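Local coordinates for protein aspartokinase (Synechocystis, PDB 3L76) that probably catalyses the ATP-dependent phosphorylation of aspartate on its beta-carboxyl group and binds lysine and threonine at its ACT domains, at residues V13-V16 with E17-Q20; E196-C199 with D200-L203; E265-A268 with D269-K272; T325-A328 with V329-I333. All coordinates share one frame; numbering follows the deposited sequence.

Interaction 1 of 4, residues V13-V16 with E17-Q20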
loop_
_atom_site.group_PDB
_atom_site.type_symbol
_atom_site.label_atom_id
_atom_site.label_comp_id
_atom_site.label_asym_id
_atom_site.label_seq_id
_atom_site.Cartn_x
_atom_site.Cartn_y
_atom_site.Cartn_z
ATOM N N VAL A 13 -5.916 12.598 12.196
ATOM C CA VAL A 13 -4.626 12.290 11.586
ATOM C C VAL A 13 -4.554 12.841 10.153
ATOM O O VAL A 13 -3.700 12.461 9.360
ATOM C CB VAL A 13 -4.375 10.751 11.641
ATOM C CG1 VAL A 13 -3.471 10.261 10.521
ATOM C CG2 VAL A 13 -3.817 10.363 12.997
ATOM N N GLY A 14 -5.453 13.764 9.836
ATOM C CA GLY A 14 -5.575 14.269 8.480
ATOM C C GLY A 14 -4.398 15.091 7.997
ATOM O O GLY A 14 -4.125 15.150 6.796
ATOM N N THR A 15 -3.706 15.737 8.929
ATOM C CA THR A 15 -2.585 16.603 8.580
ATOM C C THR A 15 -1.360 16.221 9.381
ATOM O O THR A 15 -1.470 15.624 10.453
ATOM C CB THR A 15 -2.880 18.089 8.863
ATOM O OG1 THR A 15 -2.827 18.328 10.275
ATOM C CG2 THR A 15 -4.245 18.485 8.318
ATOM N N VAL A 16 -0.192 16.579 8.860
ATOM C CA VAL A 16 1.064 16.263 9.517
ATOM C C VAL A 16 1.101 16.901 10.894
ATOM O O VAL A 16 1.582 16.299 11.856
ATOM C CB VAL A 16 2.260 16.740 8.685
ATOM C CG1 VAL A 16 1.940 18.076 8.016
ATOM C CG2 VAL A 16 3.515 16.832 9.551
ATOM N N GLU A 17 0.573 18.116 10.981
ATOM C CA GLU A 17 0.536 18.844 12.239
ATOM C C GLU A 17 -0.237 18.060 13.291
ATOM O O GLU A 17 0.230 17.884 14.419
ATOM C CB GLU A 17 -0.103 20.214 12.037
ATOM C CG GLU A 17 -0.107 21.082 13.277
ATOM C CD GLU A 17 -0.912 22.356 13.087
ATOM O OE1 GLU A 17 -0.807 23.259 13.944
ATOM O OE2 GLU A 17 -1.651 22.453 12.081
ATOM N N ARG A 18 -1.420 17.594 12.912
ATOM C CA ARG A 18 -2.259 16.817 13.819
ATOM C C ARG A 18 -1.585 15.506 14.226
ATOM O O ARG A 18 -1.669 15.092 15.380
ATOM C CB ARG A 18 -3.644 16.567 13.207
ATOM C CG ARG A 18 -4.565 17.775 13.293
ATOM C CD ARG A 18 -5.876 17.577 12.560
ATOM N NE ARG A 18 -6.666 18.807 12.595
ATOM C CZ ARG A 18 -7.831 18.983 11.981
ATOM N NH1 ARG A 18 -8.372 18.002 11.269
ATOM N NH2 ARG A 18 -8.460 20.147 12.082
ATOM N N ILE A 19 -0.912 14.862 13.280
ATOM C CA ILE A 19 -0.152 13.653 13.576
ATOM C C ILE A 19 0.865 13.903 14.685
ATOM O O ILE A 19 1.080 13.052 15.545
ATOM C CB ILE A 19 0.550 13.111 12.319
ATOM C CG1 ILE A 19 -0.478 12.456 11.403
ATOM C CG2 ILE A 19 1.636 12.109 12.689
ATOM C CD1 ILE A 19 0.105 11.860 10.150
ATOM N N GLN A 20 1.470 15.084 14.672
ATOM C CA GLN A 20 2.467 15.433 15.675
ATOM C C GLN A 20 1.825 15.632 17.046
ATOM O O GLN A 20 2.433 15.348 18.082
ATOM C CB GLN A 20 3.217 16.693 15.254
ATOM C CG GLN A 20 3.934 16.566 13.923
ATOM C CD GLN A 20 4.646 17.843 13.535
ATOM O OE1 GLN A 20 4.031 18.914 13.454
ATOM N NE2 GLN A 20 5.954 17.743 13.295
#
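Thr15 and Arg18 meet where the chain leaves the loop after strand 3-8 and enters helix 16-31. Thr15 is the N-cap, and its OG1 accepts Arg18 N at 3.1 Å with a nearly straight N-H (166°). The hydroxyl stands between its own backbone N and carbonyl carbon (chi1 74°), which turns it toward the first turn of the helix, where amide hydrogens lack carbonyl partners in the preceding turn. Replacing Thr15 with an alanine would probably leave Arg18 N without its capping acceptor and fray the start of the helix. The regular bonding follows at once, Ile19 N to Thr15 O at 3.0 Å and Gln20 N to Val16 O at 3.1 Å.

Ile19 is worth tracing outward. Ile19 CB lies 3.4 Å from Val16 O. Ile19 CG1, pointing opposite to the carbonyl carbon (chi1 -74°), passes 3.5 Å from Thr15 O and reaches Val13 CG1 at 3.8 Å. At the tip, Ile19 CD1 meets Val13 CG1 at 3.9 Å, the two side chains crossing obliquely. The buried Val13, in the loop before the helix, thus packs one methyl against Ile19.

Beyond it, Met43 touches both Val13 and Ile19, Leu80 and Ala84 of helix 63-87 pack on Ile19, and Gln56 and Ile57 of the second subunit lie against Val16, Gln20 and Ile19, placing this helix start at the subunit interface.

Interaction 2 of 4, residues E196-C199 with D200-L203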
loop_
_atom_site.group_PDB
_atom_site.type_symbol
_atom_site.label_atom_id
_atom_site.label_comp_id
_atom_site.label_asym_id
_atom_site.label_seq_id
_atom_site.Cartn_x
_atom_site.Cartn_y
_atom_site.Cartn_z
ATOM N N GLU A 196 -21.602 8.659 30.827
ATOM C CA GLU A 196 -21.638 7.208 30.750
ATOM C C GLU A 196 -22.774 6.745 29.871
ATOM O O GLU A 196 -23.830 7.364 29.833
ATOM C CB GLU A 196 -21.843 6.595 32.139
ATOM C CG GLU A 196 -20.566 6.379 32.929
ATOM C CD GLU A 196 -20.769 5.448 34.107
ATOM O OE1 GLU A 196 -21.904 4.949 34.273
ATOM O OE2 GLU A 196 -19.795 5.212 34.857
ATOM N N ILE A 197 -22.556 5.640 29.171
ATOM C CA ILE A 197 -23.627 4.966 28.458
ATOM C C ILE A 197 -23.303 3.478 28.440
ATOM O O ILE A 197 -22.130 3.105 28.380
ATOM C CB ILE A 197 -23.799 5.496 27.021
ATOM C CG1 ILE A 197 -25.064 4.894 26.388
ATOM C CG2 ILE A 197 -22.572 5.175 26.169
ATOM C CD1 ILE A 197 -25.351 5.352 24.967
ATOM N N THR A 198 -24.323 2.623 28.518
ATOM C CA THR A 198 -24.070 1.184 28.466
ATOM C C THR A 198 -23.890 0.706 27.029
ATOM O O THR A 198 -24.403 1.312 26.092
ATOM C CB THR A 198 -25.175 0.331 29.159
ATOM O OG1 THR A 198 -26.353 0.286 28.347
ATOM C CG2 THR A 198 -25.514 0.866 30.532
ATOM N N CYS A 199 -23.138 -0.374 26.859
ATOM C CA CYS A 199 -22.993 -0.987 25.555
ATOM C C CYS A 199 -24.368 -1.180 24.940
ATOM O O CYS A 199 -24.619 -0.763 23.806
ATOM C CB CYS A 199 -22.273 -2.337 25.669
ATOM S SG CYS A 199 -20.521 -2.193 26.140
ATOM N N ASP A 200 -25.264 -1.805 25.696
ATOM C CA ASP A 200 -26.580 -2.122 25.173
ATOM C C ASP A 200 -27.331 -0.860 24.757
ATOM O O ASP A 200 -27.971 -0.833 23.704
ATOM C CB ASP A 200 -27.372 -2.966 26.167
ATOM C CG ASP A 200 -26.945 -4.416 26.158
ATOM O OD1 ASP A 200 -26.489 -4.885 25.100
ATOM O OD2 ASP A 200 -27.069 -5.095 27.192
ATOM N N GLU A 201 -27.218 0.186 25.572
ATOM C CA GLU A 201 -27.832 1.461 25.257
ATOM C C GLU A 201 -27.205 2.016 24.005
ATOM O O GLU A 201 -27.896 2.533 23.142
ATOM C CB GLU A 201 -27.670 2.456 26.411
ATOM C CG GLU A 201 -28.445 2.089 27.662
ATOM C CD GLU A 201 -28.132 2.990 28.832
ATOM O OE1 GLU A 201 -28.931 3.014 29.786
ATOM O OE2 GLU A 201 -27.088 3.669 28.800
ATOM N N MET A 202 -25.884 1.901 23.911
ATOM C CA MET A 202 -25.146 2.454 22.786
ATOM C C MET A 202 -25.576 1.754 21.512
ATOM O O MET A 202 -25.687 2.372 20.454
ATOM C CB MET A 202 -23.644 2.295 23.004
ATOM C CG MET A 202 -22.764 2.977 21.948
ATOM S SD MET A 202 -22.944 4.765 21.911
ATOM C CE MET A 202 -23.738 5.011 20.321
ATOM N N LEU A 203 -25.824 0.457 21.626
ATOM C CA LEU A 203 -26.300 -0.323 20.497
ATOM C C LEU A 203 -27.713 0.102 20.077
ATOM O O LEU A 203 -27.976 0.306 18.899
ATOM C CB LEU A 203 -26.247 -1.823 20.814
ATOM C CG LEU A 203 -24.839 -2.433 20.942
ATOM C CD1 LEU A 203 -24.873 -3.864 21.456
ATOM C CD2 LEU A 203 -24.104 -2.394 19.616
#
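Thr198 and Glu201 form a capping box at the start of helix 199-204, where strand 196-198 of the amino acid kinase domain turns directly into the helix. In such a box the side chain of the N-cap residue accepts a backbone amide of the first turn, and the side chain three residues on accepts the N-cap amide in return. Here Thr198 OG1 takes Glu201 N at 2.9 Å, and Glu201 OE2 takes Thr198 N at 3.0 Å, its N-H aimed straight at the oxygen (179°). Both oxygens sit too close to other atoms in the model, so their exact places are less certain than the pattern of the bonds.

The glutamate reaches back because CG points away from its carbonyl carbon (chi1 -68°) and the chain then runs extended, antiparallel to the Ile197 side chain, whose CG1 lies next to OE2. Its carboxylate is also held from outside: OE2 by a salt bridge to Arg436 and OE1 by the amide of Ser535, whose hydroxyl bonds Thr198 OG1 as well. Asp200, the second residue of the helix, instead turns to a salt bridge with Arg222 of helix 215-224.

Strand 196-198 runs parallel to strand 240-243, with Ile197 and Cys199 against Val242. Ordinary helical bonds continue the turn, Met202 N to Thr198 O at 2.7 Å and Leu203 N to Cys199 O at 2.8 Å. Beside the box, Ile197 CD1 touches the sulfur of Met202, SD, at 3.9 Å.

Interaction 3 of 4, residues E265-A268 with D269-K272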
loop_
_atom_site.group_PDB
_atom_site.type_symbol
_atom_site.label_atom_id
_atom_site.label_comp_id
_atom_site.label_asym_id
_atom_site.label_seq_id
_atom_site.Cartn_x
_atom_site.Cartn_y
_atom_site.Cartn_z
ATOM N N GLU A 265 -32.463 -15.315 21.959
ATOM C CA GLU A 265 -33.083 -15.115 23.270
ATOM C C GLU A 265 -34.455 -15.768 23.400
ATOM O O GLU A 265 -35.192 -15.858 22.423
ATOM C CB GLU A 265 -33.161 -13.633 23.582
ATOM C CG GLU A 265 -31.799 -13.019 23.755
ATOM C CD GLU A 265 -31.820 -11.512 23.767
ATOM O OE1 GLU A 265 -32.904 -10.935 23.633
ATOM O OE2 GLU A 265 -30.744 -10.895 23.899
ATOM N N TYR A 266 -34.785 -16.233 24.608
ATOM C CA TYR A 266 -36.048 -16.919 24.858
ATOM C C TYR A 266 -36.566 -16.582 26.240
ATOM O O TYR A 266 -35.835 -16.707 27.203
ATOM C CB TYR A 266 -35.890 -18.435 24.714
ATOM C CG TYR A 266 -37.011 -19.268 25.325
ATOM C CD1 TYR A 266 -38.342 -19.096 24.951
ATOM C CD2 TYR A 266 -36.726 -20.248 26.253
ATOM C CE1 TYR A 266 -39.357 -19.882 25.503
ATOM C CE2 TYR A 266 -37.719 -21.024 26.803
ATOM C CZ TYR A 266 -39.027 -20.840 26.430
ATOM O OH TYR A 266 -40.004 -21.622 26.998
ATOM N N ASP A 267 -37.832 -16.168 26.324
ATOM C CA ASP A 267 -38.461 -15.783 27.593
ATOM C C ASP A 267 -39.867 -16.354 27.687
ATOM O O ASP A 267 -40.786 -15.929 26.977
ATOM C CB ASP A 267 -38.502 -14.262 27.730
ATOM C CG ASP A 267 -39.124 -13.800 29.029
ATOM O OD1 ASP A 267 -39.581 -14.642 29.835
ATOM O OD2 ASP A 267 -39.156 -12.574 29.230
ATOM N N ALA A 268 -40.041 -17.317 28.574
ATOM C CA ALA A 268 -41.324 -18.004 28.682
ATOM C C ALA A 268 -42.281 -17.313 29.665
ATOM O O ALA A 268 -43.486 -17.579 29.674
ATOM C CB ALA A 268 -41.114 -19.468 29.064
ATOM N N ASP A 269 -41.738 -16.421 30.485
ATOM C CA ASP A 269 -42.533 -15.731 31.481
ATOM C C ASP A 269 -43.194 -14.517 30.830
ATOM O O ASP A 269 -42.807 -13.368 31.063
ATOM C CB ASP A 269 -41.650 -15.329 32.662
ATOM C CG ASP A 269 -42.443 -14.794 33.831
ATOM O OD1 ASP A 269 -43.685 -14.942 33.842
ATOM O OD2 ASP A 269 -41.810 -14.216 34.730
ATOM N N GLN A 270 -44.188 -14.802 29.992
ATOM C CA GLN A 270 -44.853 -13.792 29.172
ATOM C C GLN A 270 -46.346 -14.102 29.085
ATOM O O GLN A 270 -46.743 -15.262 29.039
ATOM C CB GLN A 270 -44.247 -13.761 27.751
ATOM C CG GLN A 270 -42.809 -13.280 27.674
ATOM C CD GLN A 270 -42.680 -11.777 27.424
ATOM O OE1 GLN A 270 -43.511 -11.172 26.743
ATOM N NE2 GLN A 270 -41.620 -11.174 27.962
ATOM N N ALA A 271 -47.158 -13.055 29.066
ATOM C CA ALA A 271 -48.602 -13.174 28.848
ATOM C C ALA A 271 -49.114 -11.896 28.183
ATOM O O ALA A 271 -48.703 -10.786 28.534
ATOM C CB ALA A 271 -49.342 -13.433 30.162
ATOM N N LYS A 272 -50.009 -12.060 27.219
ATOM C CA LYS A 272 -50.500 -10.933 26.437
ATOM C C LYS A 272 -51.834 -10.363 26.952
ATOM O O LYS A 272 -52.794 -11.098 27.242
ATOM C CB LYS A 272 -50.635 -11.327 24.956
ATOM C CG LYS A 272 -51.095 -10.191 24.043
ATOM C CD LYS A 272 -51.595 -10.702 22.707
ATOM C CE LYS A 272 -52.921 -11.421 22.847
ATOM N NZ LYS A 272 -53.514 -11.826 21.531
HETATM O O HOH W 1 -40.651 -11.966 31.474
#
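Asp267 and Asp269 shape a kink between strands 263-267 and 271-279: an Asx turn made by Asp267 leads into an inverse gamma turn centred on Asp269. Both strands pair antiparallel with the long strand 348-361 and follow one another along it, so the kink interrupts the pairing without reversing the chain.

In the Asx turn, Asp267 OD1 accepts Asp269 N at 2.9 Å, on the anti side and 32° out of the carboxylate plane. The carboxylate reaches forward because its CG lies opposite the backbone N (chi1 -179°). The gamma turn is closed by a weak bond from Gln270 N to Ala268 O at 2.9 Å. Asp269 sends its own carboxylate elsewhere, with OD1 bonded to Lys320 N.

Gln270 bends at chi2 and brings its amide across the aspartate, the two planes 83° apart. Its amide nitrogen is shared between Asp267 and Asp300, a residue of a lysine-binding pocket, while OE1 bonds Thr317 OG1; gripped at both polar atoms, the amide is held against flipping. Gln270 NE2 comes down from above the carboxylate plane to Asp267 OD2 at 3.1 Å. A water donates to Asp267 OD2 at 2.8 Å and to Asp269 O at 2.6 Å, bridging the kink.

Interaction 4 of 4, residues T325-A328 with V329-I333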
loop_
_atom_site.group_PDB
_atom_site.type_symbol
_atom_site.label_atom_id
_atom_site.label_comp_id
_atom_site.label_asym_id
_atom_site.label_seq_id
_atom_site.Cartn_x
_atom_site.Cartn_y
_atom_site.Cartn_z
ATOM N N THR A 325 -53.876 -9.333 37.205
ATOM C CA THR A 325 -53.896 -7.932 37.599
ATOM C C THR A 325 -54.023 -7.063 36.366
ATOM O O THR A 325 -54.871 -6.182 36.299
ATOM C CB THR A 325 -52.612 -7.519 38.291
ATOM O OG1 THR A 325 -52.440 -8.285 39.491
ATOM C CG2 THR A 325 -52.665 -6.043 38.628
ATOM N N ALA A 326 -53.162 -7.326 35.386
ATOM C CA ALA A 326 -53.078 -6.497 34.194
ATOM C C ALA A 326 -54.389 -6.470 33.392
ATOM O O ALA A 326 -54.780 -5.428 32.864
ATOM C CB ALA A 326 -51.906 -6.952 33.324
ATOM N N GLU A 327 -55.057 -7.619 33.311
ATOM C CA GLU A 327 -56.325 -7.727 32.605
ATOM C C GLU A 327 -57.415 -6.912 33.300
ATOM O O GLU A 327 -58.161 -6.164 32.659
ATOM C CB GLU A 327 -56.752 -9.193 32.502
ATOM C CG GLU A 327 -58.152 -9.396 31.902
ATOM C CD GLU A 327 -58.598 -10.856 31.893
ATOM O OE1 GLU A 327 -59.563 -11.177 31.159
ATOM O OE2 GLU A 327 -57.984 -11.683 32.614
ATOM N N ALA A 328 -57.497 -7.059 34.619
ATOM C CA ALA A 328 -58.516 -6.367 35.388
ATOM C C ALA A 328 -58.404 -4.851 35.228
ATOM O O ALA A 328 -59.394 -4.182 34.944
ATOM C CB ALA A 328 -58.441 -6.772 36.859
ATOM N N VAL A 329 -57.199 -4.317 35.400
ATOM C CA VAL A 329 -56.966 -2.880 35.275
ATOM C C VAL A 329 -57.320 -2.386 33.882
ATOM O O VAL A 329 -57.966 -1.349 33.722
ATOM C CB VAL A 329 -55.499 -2.513 35.530
ATOM C CG1 VAL A 329 -55.340 -1.003 35.485
ATOM C CG2 VAL A 329 -55.038 -3.073 36.867
ATOM N N THR A 330 -56.874 -3.128 32.874
ATOM C CA THR A 330 -57.190 -2.805 31.492
ATOM C C THR A 330 -58.704 -2.838 31.267
ATOM O O THR A 330 -59.264 -1.925 30.660
ATOM C CB THR A 330 -56.451 -3.749 30.499
ATOM O OG1 THR A 330 -55.029 -3.668 30.718
ATOM C CG2 THR A 330 -56.758 -3.367 29.048
ATOM N N SER A 331 -59.366 -3.873 31.781
ATOM C CA SER A 331 -60.819 -3.986 31.659
ATOM C C SER A 331 -61.549 -2.788 32.245
ATOM O O SER A 331 -62.679 -2.488 31.843
ATOM C CB SER A 331 -61.340 -5.276 32.299
ATOM O OG SER A 331 -61.102 -6.398 31.461
ATOM N N ALA A 332 -60.896 -2.092 33.172
ATOM C CA ALA A 332 -61.541 -0.981 33.863
ATOM C C ALA A 332 -61.318 0.376 33.185
ATOM O O ALA A 332 -62.179 1.249 33.223
ATOM C CB ALA A 332 -61.103 -0.942 35.318
ATOM N N ILE A 333 -60.157 0.553 32.573
ATOM C CA ILE A 333 -59.886 1.763 31.806
ATOM C C ILE A 333 -60.704 1.789 30.510
ATOM O O ILE A 333 -61.202 2.836 30.092
ATOM C CB ILE A 333 -58.411 1.854 31.416
ATOM C CG1 ILE A 333 -57.519 1.552 32.620
ATOM C CG2 ILE A 333 -58.107 3.220 30.833
ATOM C CD1 ILE A 333 -56.076 1.328 32.247
#
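Thr325 and Val329 stand one turn apart on helix 323-333 of an ACT domain, and their backbones are joined by a regular bond, Val329 N to Thr325 O at 3.1 Å and almost linear (174°). The same i to i+4 pattern is repeated by Thr330 N on Ala326 O at 3.1 Å and by Ser331 N on Glu327 O at 2.7 Å. It weakens with Ala332 N on Ala328 O, where the N-H points badly (122°); Ala332 N also donates to Val329 O, as Ile333 N does, a sign of tightening as the helix ends.

The side chains illustrate how hydroxyls in a helix settle on the carbonyls of the turn before. Thr330 OG1 donates to Ala326 O at 2.8 Å, so that this oxygen takes two bonds from one residue, the hydroxyl and the amide arriving from opposite faces of the carbonyl plane. The torsion that sets OG1 beside its own backbone N (chi1 -57°) makes the bond possible and satisfies a buried hydroxyl. A valine in place of Thr330 lacks the hydroxyl and would probably leave Ala326 O with one bond fewer, that from the amide. Ser331 OG makes a similar but weak bond to Glu327 O at 3.2 Å. On another side of the helix, Thr325 CG2 and Val329 CG2 run alongside each other in one direction, 4.2 Å apart.

Ala326 and Thr330 face the sheet, resting on Val273 of strand 271-279, with Val318 and Phe316 of strand 311-318 beside them; Thr330 and Ile333 also meet helix 284-294.

In the fold
Followed from the N terminus, the four contacts come strictly in series: none encloses or crosses another, and each joins adjoining pieces of chain. Interactions 1 and 2 both lie in the amino acid kinase range and each starts a helix, one near the second subunit and the other centred about 10 Å from the centre of the chain, their centres about 31 Å apart. Interaction 3 makes the kink between two successive strands that share strand 348-361, and interaction 4 lies on the helix that packs on strand 271-279, which follows that kink. Nearest atoms of interaction 3 are about 7 Å from both interaction 2 and interaction 4, placing it between the kinase part and the ACT helix.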